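Local coordinates for extracellular solute-binding protein, family 5 (Chelativorans sp., PDB 6WM6) that captures EDTA in the periplasm and probably hands it to an ABC transporter for uptake, at residues 376-379 with 380-383. Numbering follows the deposited sequence.
Sequences DVEK and AKGI
Lys-381 N donates to Val-377 O over 2.8 Å, the shortest of four i to i+4 backbone bonds that wind the first two turns or so of helix 377-386. Ile-383 N reaches Lys-379 O at 2.9 Å, while Ala-380 N and Gly-382 N bond to Asp-376 O and Glu-378 O, respectively. Asp-376 is the N-cap: its OD1 accepts from Lys-379 N at 3.1 Å, the N-H arriving from above the carboxylate plane, 65° out of it, and this occupies an amide that the first turn would otherwise leave without a helical acceptor. In this solute-binding protein of family 5 the helix lies near the periphery, its Ala-380 buried against Ala-330 of helix 321-330 and Leu-432. On the outer side Glu-378, bent at chi2 (-51°), brings OE2 to 3.8 Å from Lys-381 NZ, a long salt bridge. Lys-381 CG lies 3.4 Å from Val-377 O, and the extended chain beyond it lays CE against Val-377 CG1 at 3.8 Å. With an alanine in place of Lys-381, the Glu-378 carboxylate would probably lose this cationic mate and Val-377 CG1 its cover of methylenes. Half a turn further along, Ile-383 CG1 rests 3.4 Å from Lys-379 O.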
ATOM      1  N   ASP A 376      10.549 -27.977  -9.509  1.00 23.35           N
ATOM      2  CA  ASP A 376      11.200 -28.894 -10.452  1.00 23.93           C
ATOM      3  C   ASP A 376      12.676 -29.001 -10.086  1.00 24.93           C
ATOM      4  O   ASP A 376      13.526 -28.280 -10.620  1.00 23.92           O
ATOM      5  CB  ASP A 376      11.003 -28.381 -11.875  1.00 25.06           C
ATOM      6  CG  ASP A 376      11.391 -29.404 -12.924  1.00 29.16           C
ATOM      7  OD1 ASP A 376      12.115 -30.381 -12.590  1.00 29.59           O
ATOM      8  OD2 ASP A 376      10.972 -29.219 -14.084  1.00 30.25           O
ATOM      9  N   VAL A 377      12.975 -29.919  -9.165  1.00 25.05           N
ATOM     10  CA  VAL A 377      14.334 -30.059  -8.649  1.00 25.25           C
ATOM     11  C   VAL A 377      15.297 -30.495  -9.746  1.00 26.43           C
ATOM     12  O   VAL A 377      16.430 -30.008  -9.824  1.00 25.32           O
ATOM     13  CB  VAL A 377      14.353 -31.030  -7.455  1.00 29.79           C
ATOM     14  CG1 VAL A 377      15.786 -31.421  -7.110  1.00 34.93           C
ATOM     15  CG2 VAL A 377      13.675 -30.395  -6.263  1.00 36.49           C
ATOM     16  N   GLU A 378      14.880 -31.430 -10.604  1.00 26.38           N
ATOM     17  CA  GLU A 378      15.790 -31.896 -11.646  1.00 26.21           C
ATOM     18  C   GLU A 378      16.137 -30.776 -12.620  1.00 26.55           C
ATOM     19  O   GLU A 378      17.293 -30.643 -13.037  1.00 26.26           O
ATOM     20  CB  GLU A 378      15.222 -33.124 -12.350  1.00 37.95           C
ATOM     21  CG  GLU A 378      15.191 -34.373 -11.460  1.00 55.08           C
ATOM     22  CD  GLU A 378      16.532 -34.665 -10.795  1.00 66.31           C
ATOM     23  OE1 GLU A 378      17.567 -34.631 -11.495  1.00 70.58           O
ATOM     24  OE2 GLU A 378      16.548 -34.907  -9.567  1.00 66.25           O
ATOM     25  N   LYS A 379      15.165 -29.922 -12.956  1.00 25.30           N
ATOM     26  CA  LYS A 379      15.487 -28.781 -13.809  1.00 24.01           C
ATOM     27  C   LYS A 379      16.414 -27.808 -13.083  1.00 22.62           C
ATOM     28  O   LYS A 379      17.374 -27.294 -13.682  1.00 23.22           O
ATOM     29  CB  LYS A 379      14.204 -28.085 -14.268  1.00 24.00           C
ATOM     30  CG  LYS A 379      14.441 -26.917 -15.200  1.00 28.28           C
ATOM     31  CD  LYS A 379      13.132 -26.316 -15.697  1.00 40.44           C
ATOM     32  CE  LYS A 379      13.315 -25.573 -17.013  1.00 66.23           C
ATOM     33  NZ  LYS A 379      14.209 -24.386 -16.896  1.00 75.19           N
ATOM     34  N   ALA A 380      16.137 -27.541 -11.798  1.00 21.07           N
ATOM     35  CA  ALA A 380      16.998 -26.657 -11.025  1.00 20.61           C
ATOM     36  C   ALA A 380      18.426 -27.190 -10.963  1.00 23.06           C
ATOM     37  O   ALA A 380      19.396 -26.424 -11.109  1.00 20.97           O
ATOM     38  CB  ALA A 380      16.426 -26.504  -9.619  1.00 20.92           C
ATOM     39  N   LYS A 381      18.587 -28.502 -10.737  1.00 21.73           N
ATOM     40  CA  LYS A 381      19.926 -29.085 -10.716  1.00 22.44           C
ATOM     41  C   LYS A 381      20.600 -28.927 -12.069  1.00 24.07           C
ATOM     42  O   LYS A 381      21.810 -28.690 -12.134  1.00 24.78           O
ATOM     43  CB  LYS A 381      19.850 -30.560 -10.328  1.00 22.57           C
ATOM     44  CG  LYS A 381      19.619 -30.813  -8.862  1.00 26.67           C
ATOM     45  CD  LYS A 381      19.504 -32.317  -8.604  1.00 40.06           C
ATOM     46  CE  LYS A 381      19.391 -32.648  -7.127  1.00 59.21           C
ATOM     47  NZ  LYS A 381      19.193 -34.114  -6.930  1.00 63.61           N
ATOM     48  N   GLY A 382      19.835 -29.051 -13.155  1.00 22.62           N
ATOM     49  CA  GLY A 382      20.403 -28.849 -14.478  1.00 25.39           C
ATOM     50  C   GLY A 382      20.905 -27.435 -14.683  1.00 23.21           C
ATOM     51  O   GLY A 382      21.981 -27.220 -15.239  1.00 23.27           O
ATOM     52  N   ILE A 383      20.129 -26.445 -14.233  1.00 21.20           N
ATOM     53  CA  ILE A 383      20.566 -25.054 -14.315  1.00 21.04           C
ATOM     54  C   ILE A 383      21.896 -24.884 -13.597  1.00 21.15           C
ATOM     55  O   ILE A 383      22.816 -24.221 -14.093  1.00 21.53           O
ATOM     56  CB  ILE A 383      19.478 -24.125 -13.731  1.00 20.48           C
ATOM     57  CG1 ILE A 383      18.233 -24.157 -14.633  1.00 21.72           C
ATOM     58  CG2 ILE A 383      19.997 -22.715 -13.595  1.00 22.02           C
ATOM     59  CD1 ILE A 383      16.993 -23.543 -13.989  1.00 23.51           C
TER